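Local coordinates for VMB-1 metallo-beta-lactamase (PDB 6LF4), which probably hydrolyses beta-lactam antibiotics with zinc ions as cofactor, opening the lactam ring to give a substituted beta-amino acid, at residues H50-P55 against V79-H84; A142-D147 against F164-K169. All coordinates share one frame; numbering follows the deposited sequence.

Interaction 1: H50-P55 against V79-H84. With ZN (zinc ion), chain E; LMP ((2~{S},3~{R},4~{S})-2-[(2~{S},3~{R})-1,3-bis(oxidanyl)-1-oxidanylidene-butan-2-yl]-4-[(3~{S},5~{S})-5-(dimethylcarbamoy l)pyrrolidin-3-yl]sulfanyl-3-methyl-3,4-dihydro-2~{H}-pyrrole-5-carboxylic acid), chain G.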
ATOM      1  N   HIS A  50      -1.221  -9.756  -9.068  1.00 33.97           N
ATOM      2  CA  HIS A  50      -2.064  -8.997  -8.121  1.00 33.46           C
ATOM      3  C   HIS A  50      -1.332  -7.715  -7.768  1.00 31.18           C
ATOM      4  O   HIS A  50      -0.113  -7.781  -7.535  1.00 32.48           O
ATOM      5  CB  HIS A  50      -2.354  -9.853  -6.898  1.00 33.30           C
ATOM      6  CG  HIS A  50      -3.151 -11.066  -7.203  1.00 30.27           C
ATOM      7  ND1 HIS A  50      -4.519 -11.048  -7.208  1.00 33.58           N
ATOM      8  CD2 HIS A  50      -2.777 -12.341  -7.459  1.00 34.10           C
ATOM      9  CE1 HIS A  50      -4.963 -12.268  -7.473  1.00 35.66           C
ATOM     10  NE2 HIS A  50      -3.916 -13.077  -7.622  1.00 32.08           N
ATOM     11  N   MET A  51      -2.060  -6.603  -7.776  1.00 33.39           N
ATOM     12  CA  MET A  51      -1.519  -5.268  -7.427  1.00 34.09           C
ATOM     13  C   MET A  51      -1.860  -4.962  -5.972  1.00 30.61           C
ATOM     14  O   MET A  51      -3.033  -5.097  -5.616  1.00 32.29           O
ATOM     15  CB  MET A  51      -2.161  -4.186  -8.286  1.00 37.75           C
ATOM     16  CG  MET A  51      -1.421  -3.888  -9.553  1.00 44.31           C
ATOM     17  SD  MET A  51      -2.067  -2.340 -10.210  1.00 49.66           S
ATOM     18  CE  MET A  51      -2.187  -2.813 -11.935  1.00 42.98           C
ATOM     19  N   ILE A  52      -0.867  -4.576  -5.179  1.00 30.51           N
ATOM     20  CA  ILE A  52      -1.068  -3.971  -3.820  1.00 31.00           C
ATOM     21  C   ILE A  52      -0.798  -2.475  -3.991  1.00 31.97           C
ATOM     22  O   ILE A  52       0.364  -2.138  -4.279  1.00 33.04           O
ATOM     23  CB  ILE A  52      -0.178  -4.647  -2.762  1.00 30.23           C
ATOM     24  CG1 ILE A  52      -0.515  -6.136  -2.633  1.00 32.64           C
ATOM     25  CG2 ILE A  52      -0.296  -3.953  -1.410  1.00 32.52           C
ATOM     26  CD1 ILE A  52       0.409  -6.908  -1.722  1.00 32.83           C
ATOM     27  N   ASP A  53      -1.855  -1.662  -3.950  1.00 33.43           N
ATOM     28  CA  ASP A  53      -1.872  -0.209  -4.279  1.00 35.63           C
ATOM     29  C   ASP A  53      -1.706  -0.015  -5.796  1.00 40.23           C
ATOM     30  O   ASP A  53      -0.929  -0.751  -6.421  1.00 39.84           O
ATOM     31  CB  ASP A  53      -0.799   0.563  -3.505  1.00 35.39           C
ATOM     32  CG  ASP A  53      -1.212   0.964  -2.091  1.00 40.25           C
ATOM     33  OD1 ASP A  53      -2.307   0.525  -1.645  1.00 37.57           O
ATOM     34  OD2 ASP A  53      -0.446   1.755  -1.453  1.00 38.19           O
ATOM     35  N   THR A  54      -2.405   0.956  -6.382  1.00 38.85           N
ATOM     36  CA  THR A  54      -2.166   1.379  -7.780  1.00 39.33           C
ATOM     37  C   THR A  54      -1.063   2.430  -7.787  1.00 39.70           C
ATOM     38  O   THR A  54      -0.882   3.162  -6.816  1.00 40.81           O
ATOM     39  CB  THR A  54      -3.423   1.926  -8.461  1.00 42.46           C
ATOM     40  OG1 THR A  54      -3.696   3.209  -7.896  1.00 52.74           O
ATOM     41  CG2 THR A  54      -4.621   1.016  -8.305  1.00 45.17           C
ATOM     42  N   PRO A  55      -0.275   2.527  -8.881  1.00 37.62           N
ATOM     43  CA  PRO A  55       0.637   3.651  -9.059  1.00 36.47           C
ATOM     44  C   PRO A  55      -0.061   5.008  -8.917  1.00 34.52           C
ATOM     45  O   PRO A  55      -1.272   5.107  -9.037  1.00 37.10           O
ATOM     46  CB  PRO A  55       1.172   3.434 -10.485  1.00 36.71           C
ATOM     47  CG  PRO A  55       1.152   1.938 -10.611  1.00 38.81           C
ATOM     48  CD  PRO A  55      -0.178   1.550  -9.978  1.00 37.41           C
ATOM     49  N   VAL A  79      -5.668  -4.663  -4.478  1.00 26.76           N
ATOM     50  CA  VAL A  79      -6.156  -4.203  -3.145  1.00 27.37           C
ATOM     51  C   VAL A  79      -5.547  -2.809  -2.939  1.00 27.09           C
ATOM     52  O   VAL A  79      -4.356  -2.633  -3.198  1.00 28.38           O
ATOM     53  CB  VAL A  79      -5.802  -5.193  -2.018  1.00 25.19           C
ATOM     54  CG1 VAL A  79      -4.301  -5.350  -1.835  1.00 25.42           C
ATOM     55  CG2 VAL A  79      -6.440  -4.805  -0.687  1.00 29.36           C
ATOM     56  N   VAL A  80      -6.355  -1.852  -2.514  1.00 27.48           N
ATOM     57  CA  VAL A  80      -5.894  -0.474  -2.186  1.00 29.61           C
ATOM     58  C   VAL A  80      -5.801  -0.363  -0.659  1.00 29.42           C
ATOM     59  O   VAL A  80      -6.715  -0.853   0.036  1.00 32.80           O
ATOM     60  CB  VAL A  80      -6.817   0.583  -2.813  1.00 30.18           C
ATOM     61  CG1 VAL A  80      -6.918   0.400  -4.325  1.00 33.82           C
ATOM     62  CG2 VAL A  80      -8.187   0.591  -2.186  1.00 30.89           C
ATOM     63  N   THR A  81      -4.723   0.236  -0.166  1.00 27.46           N
ATOM     64  CA  THR A  81      -4.345   0.217   1.270  1.00 28.34           C
ATOM     65  C   THR A  81      -4.900   1.464   1.984  1.00 28.06           C
ATOM     66  O   THR A  81      -4.994   1.425   3.220  1.00 28.44           O
ATOM     67  CB  THR A  81      -2.848  -0.082   1.413  1.00 30.49           C
ATOM     68  OG1 THR A  81      -2.062   0.865   0.699  1.00 30.40           O
ATOM     69  CG2 THR A  81      -2.509  -1.478   0.919  1.00 33.51           C
ATOM     70  N   HIS A  82      -5.317   2.499   1.249  1.00 25.38           N
ATOM     71  CA  HIS A  82      -6.073   3.641   1.822  1.00 28.67           C
ATOM     72  C   HIS A  82      -6.624   4.520   0.697  1.00 28.04           C
ATOM     73  O   HIS A  82      -6.218   4.308  -0.460  1.00 27.87           O
ATOM     74  CB  HIS A  82      -5.248   4.379   2.903  1.00 30.57           C
ATOM     75  CG  HIS A  82      -4.160   5.280   2.419  1.00 31.00           C
ATOM     76  ND1 HIS A  82      -2.994   4.823   1.833  1.00 31.15           N
ATOM     77  CD2 HIS A  82      -4.048   6.626   2.496  1.00 28.93           C
ATOM     78  CE1 HIS A  82      -2.209   5.854   1.578  1.00 31.18           C
ATOM     79  NE2 HIS A  82      -2.841   6.960   1.997  1.00 29.76           N
ATOM     80  N   PHE A  83      -7.510   5.460   1.044  1.00 28.72           N
ATOM     81  CA  PHE A  83      -8.344   6.241   0.088  1.00 30.43           C
ATOM     82  C   PHE A  83      -7.548   7.316  -0.661  1.00 30.14           C
ATOM     83  O   PHE A  83      -8.135   7.844  -1.592  1.00 30.90           O
ATOM     84  CB  PHE A  83      -9.576   6.845   0.775  1.00 30.11           C
ATOM     85  CG  PHE A  83      -9.375   8.096   1.596  1.00 31.03           C
ATOM     86  CD1 PHE A  83      -8.884   8.039   2.894  1.00 32.72           C
ATOM     87  CD2 PHE A  83      -9.732   9.339   1.095  1.00 33.86           C
ATOM     88  CE1 PHE A  83      -8.728   9.191   3.654  1.00 31.93           C
ATOM     89  CE2 PHE A  83      -9.580  10.492   1.859  1.00 31.46           C
ATOM     90  CZ  PHE A  83      -9.080  10.416   3.137  1.00 30.04           C
ATOM     91  N   HIS A  84      -6.296   7.624  -0.306  1.00 29.89           N
ATOM     92  CA  HIS A  84      -5.480   8.656  -1.013  1.00 31.60           C
ATOM     93  C   HIS A  84      -5.092   8.175  -2.425  1.00 33.84           C
ATOM     94  O   HIS A  84      -5.054   6.953  -2.667  1.00 30.25           O
ATOM     95  CB  HIS A  84      -4.227   9.016  -0.216  1.00 30.76           C
ATOM     96  CG  HIS A  84      -4.502   9.749   1.057  1.00 28.46           C
ATOM     97  ND1 HIS A  84      -3.585   9.833   2.077  1.00 25.97           N
ATOM     98  CD2 HIS A  84      -5.592  10.423   1.468  1.00 25.62           C
ATOM     99  CE1 HIS A  84      -4.098  10.542   3.060  1.00 28.21           C
ATOM    100  NE2 HIS A  84      -5.326  10.916   2.708  1.00 26.14           N
TER
HETATM  101 ZN    ZN E 301      -2.067   8.879   2.305  1.00 30.71          ZN
HETATM  102  C1  LMP G 303       2.840  12.911   0.684  1.00 80.33           C
HETATM  103  C2  LMP G 303       3.445  12.558   2.053  1.00 79.98           C
HETATM  104  C3  LMP G 303       2.900  11.177   2.322  1.00 75.81           C
HETATM  105  O7A LMP G 303       8.235  13.000   2.658  1.00 95.96           O
HETATM  106  C6A LMP G 303       8.889  12.743   1.647  1.00 93.67           C
HETATM  107  N7A LMP G 303      10.211  12.988   1.561  1.00 93.61           N
HETATM  108  C9A LMP G 303      11.000  13.413   2.719  1.00 90.50           C
HETATM  109  C8A LMP G 303      10.947  12.845   0.302  1.00 91.00           C
HETATM  110  C5A LMP G 303       8.241  12.126   0.415  1.00 93.10           C
HETATM  111  C2A LMP G 303       7.053  12.967  -0.077  1.00 87.88           C
HETATM  112  N3A LMP G 303       7.673  10.802   0.713  1.00 86.87           N
HETATM  113  C4A LMP G 303       6.298  10.725   0.212  1.00 84.35           C
HETATM  114  C1A LMP G 303       5.826  12.162   0.328  1.00 87.04           C
HETATM  115  S21 LMP G 303       5.272  12.560   2.007  1.00 82.43           S
HETATM  116  C31 LMP G 303       2.842  10.614   3.505  1.00 60.34           C
HETATM  117  O31 LMP G 303       2.623  11.316   4.475  1.00 60.72           O
HETATM  118  O32 LMP G 303       3.009   9.411   3.586  1.00 66.68           O
HETATM  119  N4  LMP G 303       2.486  10.595   1.250  1.00 74.51           N
HETATM  120  C11 LMP G 303       1.995  14.176   0.692  1.00 82.22           C
HETATM  121  C5  LMP G 303       2.089  11.637   0.273  1.00 78.89           C
HETATM  122  C6  LMP G 303       0.568  11.796   0.266  1.00 73.03           C
HETATM  123  C61 LMP G 303      -0.035  11.603  -1.131  1.00 74.46           C
HETATM  124  O62 LMP G 303       0.438  12.644  -1.983  1.00 81.00           O
HETATM  125  C62 LMP G 303      -1.547  11.595  -1.128  1.00 69.73           C
HETATM  126  C7  LMP G 303      -0.133  10.917   1.309  1.00 63.67           C
HETATM  127  O71 LMP G 303      -0.570  11.484   2.330  1.00 60.61           O
HETATM  128  O72 LMP G 303      -0.218   9.698   1.063  1.00 40.51           O
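D53 reaches across to T81 and accepts its backbone N-H. The bond runs from T81 N to D53 OD1 at 2.8 Å, nearly along the C-O bond of the carboxylate but with a bent N-H (139°). The T81 hydroxyl also points at this oxygen; the distance of 2.4 Å from T81 OG1 to D53 OD1 is very short and doubtful. The hydroxyl stands between the backbone N and the carbonyl carbon of T81 (chi1 57°), and the two side chains cross at about a right angle. The N-H bond ties D53 to the chain leading into the zinc ligands.

Before D53 the contact is parallel strand pairing. V79 N donates to M51 O at 2.9 Å. D53 N donates in turn to V79 O. I52 and V79 put their side chains on the same face. They lie side by side, CG1 of I52 3.9 Å from CG1 of V79. In I52, CG1 sits beside the backbone N (chi1 -61°) and CG2 is anti to it. This split sends CG1 to V79 and CG2 to the methyl CG2 of T81.

Past T81 the chain supplies zinc ligands. H82 NE2 binds the zinc at 2.1 Å, and H84 binds it through ND1. The bound carbapenem product adds O72 of its carboxylate, near the plane of the H82 ring at its edge. H144 is the remaining protein ligand of this zinc. H82 and H84 belong to the HxHxD motif of the superfamily.

D178 holds H84 NE2, so a second-shell acid fixes the rotation of that ring. Strands 48-52 and 74-79 are neighbours in the larger sheet. Helix 58-69 packs on M51 and helix 85-88 on D53 and T81, while F160 of strand 158-162 touches I52, D53 and T81.

Interaction 2: A142-D147 against F164-K169. With ZN (zinc ion), chain E; LMP ((2~{S},3~{R},4~{S})-2-[(2~{S},3~{R})-1,3-bis(oxidanyl)-1-oxidanylidene-butan-2-yl]-4-[(3~{S},5~{S})-5-(dimethylcarbamoy l)pyrrolidin-3-yl]sulfanyl-3-methyl-3,4-dihydro-2~{H}-pyrrole-5-carboxylic acid), chain G.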
ATOM      1  N   ALA A 142      -6.807   3.146  13.090  1.00 23.86           N
ATOM      2  CA  ALA A 142      -6.491   4.445  12.478  1.00 22.86           C
ATOM      3  C   ALA A 142      -5.009   4.752  12.689  1.00 22.94           C
ATOM      4  O   ALA A 142      -4.411   4.319  13.719  1.00 24.59           O
ATOM      5  CB  ALA A 142      -7.412   5.499  13.049  1.00 25.77           C
ATOM      6  N   GLY A 143      -4.420   5.447  11.727  1.00 25.10           N
ATOM      7  CA  GLY A 143      -3.029   5.954  11.801  1.00 27.33           C
ATOM      8  C   GLY A 143      -2.859   7.123  10.855  1.00 26.93           C
ATOM      9  O   GLY A 143      -3.402   8.196  11.161  1.00 24.37           O
ATOM     10  N   HIS A 144      -2.203   6.893   9.723  1.00 25.78           N
ATOM     11  CA  HIS A 144      -2.103   7.849   8.590  1.00 25.58           C
ATOM     12  C   HIS A 144      -3.500   8.264   8.101  1.00 25.91           C
ATOM     13  O   HIS A 144      -3.664   9.429   7.756  1.00 24.26           O
ATOM     14  CB  HIS A 144      -1.232   7.242   7.485  1.00 29.29           C
ATOM     15  CG  HIS A 144      -1.255   8.032   6.221  1.00 28.47           C
ATOM     16  ND1 HIS A 144      -0.580   9.225   6.083  1.00 28.71           N
ATOM     17  CD2 HIS A 144      -1.908   7.823   5.067  1.00 30.66           C
ATOM     18  CE1 HIS A 144      -0.791   9.718   4.878  1.00 30.49           C
ATOM     19  NE2 HIS A 144      -1.609   8.879   4.225  1.00 32.87           N
ATOM     20  N   THR A 145      -4.462   7.338   8.027  1.00 22.08           N
ATOM     21  CA  THR A 145      -5.893   7.604   7.772  1.00 24.86           C
ATOM     22  C   THR A 145      -6.715   6.707   8.713  1.00 26.69           C
ATOM     23  O   THR A 145      -6.135   5.783   9.317  1.00 27.59           O
ATOM     24  CB  THR A 145      -6.298   7.352   6.307  1.00 26.31           C
ATOM     25  OG1 THR A 145      -5.928   6.016   5.965  1.00 25.78           O
ATOM     26  CG2 THR A 145      -5.671   8.306   5.312  1.00 29.18           C
ATOM     27  N   GLU A 146      -8.018   6.952   8.807  1.00 27.19           N
ATOM     28  CA  GLU A 146      -8.993   6.079   9.502  1.00 27.62           C
ATOM     29  C   GLU A 146      -8.957   4.669   8.895  1.00 26.76           C
ATOM     30  O   GLU A 146      -9.189   3.715   9.640  1.00 27.74           O
ATOM     31  CB  GLU A 146     -10.387   6.702   9.404  1.00 32.09           C
ATOM     32  CG  GLU A 146     -11.511   5.826   9.935  1.00 37.65           C
ATOM     33  CD  GLU A 146     -12.925   6.395   9.842  1.00 42.07           C
ATOM     34  OE1 GLU A 146     -13.158   7.334   9.031  1.00 48.17           O
ATOM     35  OE2 GLU A 146     -13.799   5.905  10.597  1.00 45.89           O
ATOM     36  N   ASP A 147      -8.667   4.547   7.600  1.00 24.51           N
ATOM     37  CA  ASP A 147      -9.008   3.347   6.795  1.00 26.10           C
ATOM     38  C   ASP A 147      -7.765   2.531   6.465  1.00 23.59           C
ATOM     39  O   ASP A 147      -7.962   1.424   5.941  1.00 25.90           O
ATOM     40  CB  ASP A 147      -9.711   3.699   5.483  1.00 25.76           C
ATOM     41  CG  ASP A 147      -8.855   4.550   4.559  1.00 27.44           C
ATOM     42  OD1 ASP A 147      -8.211   5.469   5.059  1.00 29.03           O
ATOM     43  OD2 ASP A 147      -8.852   4.296   3.346  1.00 32.79           O
ATOM     44  N   PHE A 164       0.831   4.016   6.302  1.00 27.40           N
ATOM     45  CA  PHE A 164       0.776   3.706   7.752  1.00 24.96           C
ATOM     46  C   PHE A 164       2.198   3.606   8.332  1.00 26.04           C
ATOM     47  O   PHE A 164       2.387   3.774   9.551  1.00 25.48           O
ATOM     48  CB  PHE A 164      -0.033   2.423   7.964  1.00 23.08           C
ATOM     49  CG  PHE A 164      -0.199   2.004   9.389  1.00 21.93           C
ATOM     50  CD1 PHE A 164      -1.064   2.690  10.223  1.00 23.42           C
ATOM     51  CD2 PHE A 164       0.457   0.883   9.885  1.00 24.25           C
ATOM     52  CE1 PHE A 164      -1.258   2.273  11.529  1.00 20.10           C
ATOM     53  CE2 PHE A 164       0.256   0.472  11.199  1.00 22.18           C
ATOM     54  CZ  PHE A 164      -0.587   1.181  12.010  1.00 20.68           C
ATOM     55  N   VAL A 165       3.187   3.321   7.499  1.00 27.73           N
ATOM     56  CA  VAL A 165       4.579   3.083   7.959  1.00 29.70           C
ATOM     57  C   VAL A 165       5.490   4.121   7.310  1.00 28.20           C
ATOM     58  O   VAL A 165       5.430   4.263   6.079  1.00 31.51           O
ATOM     59  CB  VAL A 165       5.035   1.649   7.635  1.00 31.41           C
ATOM     60  CG1 VAL A 165       6.487   1.437   8.038  1.00 33.22           C
ATOM     61  CG2 VAL A 165       4.126   0.629   8.318  1.00 31.30           C
ATOM     62  N   LYS A 166       6.312   4.779   8.115  1.00 29.61           N
ATOM     63  CA  LYS A 166       7.295   5.781   7.611  1.00 33.16           C
ATOM     64  C   LYS A 166       8.666   5.100   7.463  1.00 34.12           C
ATOM     65  O   LYS A 166       8.960   4.139   8.208  1.00 35.29           O
ATOM     66  CB  LYS A 166       7.267   6.988   8.547  1.00 32.88           C
ATOM     67  CG  LYS A 166       5.921   7.690   8.650  1.00 33.85           C
ATOM     68  CD  LYS A 166       5.438   8.345   7.366  1.00 39.54           C
ATOM     69  CE  LYS A 166       3.941   8.206   7.158  1.00 40.97           C
ATOM     70  NZ  LYS A 166       3.551   8.193   5.721  1.00 43.10           N
ATOM     71  N   SER A 167       9.478   5.572   6.515  1.00 37.45           N
ATOM     72  CA  SER A 167      10.894   5.167   6.333  1.00 37.53           C
ATOM     73  C   SER A 167      11.715   5.638   7.548  1.00 36.10           C
ATOM     74  O   SER A 167      11.264   6.554   8.262  1.00 34.98           O
ATOM     75  CB  SER A 167      11.414   5.683   5.012  1.00 41.19           C
ATOM     76  OG  SER A 167      11.589   7.092   5.061  1.00 39.74           O
ATOM     77  N   LEU A 168      12.813   4.951   7.864  1.00 37.95           N
ATOM     78  CA  LEU A 168      13.650   5.236   9.067  1.00 41.37           C
ATOM     79  C   LEU A 168      14.096   6.708   9.079  1.00 43.47           C
ATOM     80  O   LEU A 168      14.080   7.327  10.172  1.00 44.83           O
ATOM     81  CB  LEU A 168      14.884   4.331   9.053  1.00 45.93           C
ATOM     82  CG  LEU A 168      14.748   3.014   9.809  1.00 49.33           C
ATOM     83  CD1 LEU A 168      16.047   2.221   9.725  1.00 48.31           C
ATOM     84  CD2 LEU A 168      14.352   3.260  11.259  1.00 53.36           C
ATOM     85  N   LYS A 169      14.492   7.209   7.912  1.00 42.94           N
ATOM     86  CA  LYS A 169      15.060   8.562   7.674  1.00 51.14           C
ATOM     87  C   LYS A 169      13.998   9.636   7.911  1.00 47.55           C
ATOM     88  O   LYS A 169      14.364  10.759   8.295  1.00 43.43           O
ATOM     89  CB  LYS A 169      15.563   8.675   6.230  1.00 51.67           C
ATOM     90  CG  LYS A 169      16.952   8.103   5.993  1.00 58.91           C
ATOM     91  CD  LYS A 169      17.229   7.733   4.549  1.00 63.00           C
ATOM     92  CE  LYS A 169      16.749   8.754   3.534  1.00 70.18           C
ATOM     93  NZ  LYS A 169      16.945   8.272   2.144  1.00 70.41           N
TER
HETATM   94 ZN    ZN E 301      -2.067   8.879   2.305  1.00 30.71          ZN
HETATM   95  C1  LMP G 303       2.840  12.911   0.684  1.00 80.33           C
HETATM   96  C2  LMP G 303       3.445  12.558   2.053  1.00 79.98           C
HETATM   97  C3  LMP G 303       2.900  11.177   2.322  1.00 75.81           C
HETATM   98  O7A LMP G 303       8.235  13.000   2.658  1.00 95.96           O
HETATM   99  C6A LMP G 303       8.889  12.743   1.647  1.00 93.67           C
HETATM  100  N7A LMP G 303      10.211  12.988   1.561  1.00 93.61           N
HETATM  101  C9A LMP G 303      11.000  13.413   2.719  1.00 90.50           C
HETATM  102  C8A LMP G 303      10.947  12.845   0.302  1.00 91.00           C
HETATM  103  C5A LMP G 303       8.241  12.126   0.415  1.00 93.10           C
HETATM  104  C2A LMP G 303       7.053  12.967  -0.077  1.00 87.88           C
HETATM  105  N3A LMP G 303       7.673  10.802   0.713  1.00 86.87           N
HETATM  106  C4A LMP G 303       6.298  10.725   0.212  1.00 84.35           C
HETATM  107  C1A LMP G 303       5.826  12.162   0.328  1.00 87.04           C
HETATM  108  S21 LMP G 303       5.272  12.560   2.007  1.00 82.43           S
HETATM  109  C31 LMP G 303       2.842  10.614   3.505  1.00 60.34           C
HETATM  110  O31 LMP G 303       2.623  11.316   4.475  1.00 60.72           O
HETATM  111  O32 LMP G 303       3.009   9.411   3.586  1.00 66.68           O
HETATM  112  N4  LMP G 303       2.486  10.595   1.250  1.00 74.51           N
HETATM  113  C11 LMP G 303       1.995  14.176   0.692  1.00 82.22           C
HETATM  114  C5  LMP G 303       2.089  11.637   0.273  1.00 78.89           C
HETATM  115  C6  LMP G 303       0.568  11.796   0.266  1.00 73.03           C
HETATM  116  C61 LMP G 303      -0.035  11.603  -1.131  1.00 74.46           C
HETATM  117  O62 LMP G 303       0.438  12.644  -1.983  1.00 81.00           O
HETATM  118  C62 LMP G 303      -1.547  11.595  -1.128  1.00 69.73           C
HETATM  119  C7  LMP G 303      -0.133  10.917   1.309  1.00 63.67           C
HETATM  120  O71 LMP G 303      -0.570  11.484   2.330  1.00 60.61           O
HETATM  121  O72 LMP G 303      -0.218   9.698   1.063  1.00 40.51           O
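H144 and F164 meet where two active-site loops run close, with CB of H144 4.0 Å from the backbone N of F164. No hydrogen bond joins the two segments. The F164 ring turns its edge to the backbone of G143, with CA of G143 4.1 Å from CE1 of F164.

The H144 side chain can be followed outward. Its CB packs on the F164 backbone. CG is anti to the backbone N (chi1 171°), which carries the imidazole to the metal. H144 ND1 lies 4.3 Å from K166 NZ, too far for a bond. H144 CE1 has O71 of the bound carbapenem product 3.1 Å away, at the ring edge and near its plane. CD2 and CE1 flank NE2, each of these H144 carbons 3.0 Å from the zinc. The tip, H144 NE2, binds the zinc at 2.0 Å; H82, H84 and O72 of the product complete the ligands.

K166 bends at chi2 and chi3 to bring NZ beside a carboxylate of the product. K166 NZ lies 2.5 Å from O32 of the product, a close approach, and is hydrogen-bonded to the backbone O of C163. A lysine at the substrate carboxylate is familiar in B1 enzymes.

Segment 142-147 lies between strands 135-138 and 150-153. Segment 164-169 follows strand 158-162. Helix 184-194 covers F164, whose ring stacks on W184, and helix 212-224 packs against V165.

Interactions 1 and 2 meet at one zinc. H82 and H84 of 79-84 and H144 of 142-147 bind the same ion, and both contacts touch the bound product. Interaction 1 lies near the centre of the chain and joins neighbouring strands of the larger sheet, with backbone pairing and a buried carboxylate. Interaction 2 lies farther out and joins two loops beside the smaller sheet. Its touching residues are mostly buried, but 164-169 runs out to exposed L168 and K169. It relies on packing, metal and ligand rather than on bonds between its segments. D147 also accepts a weak hydrogen bond from F83 N.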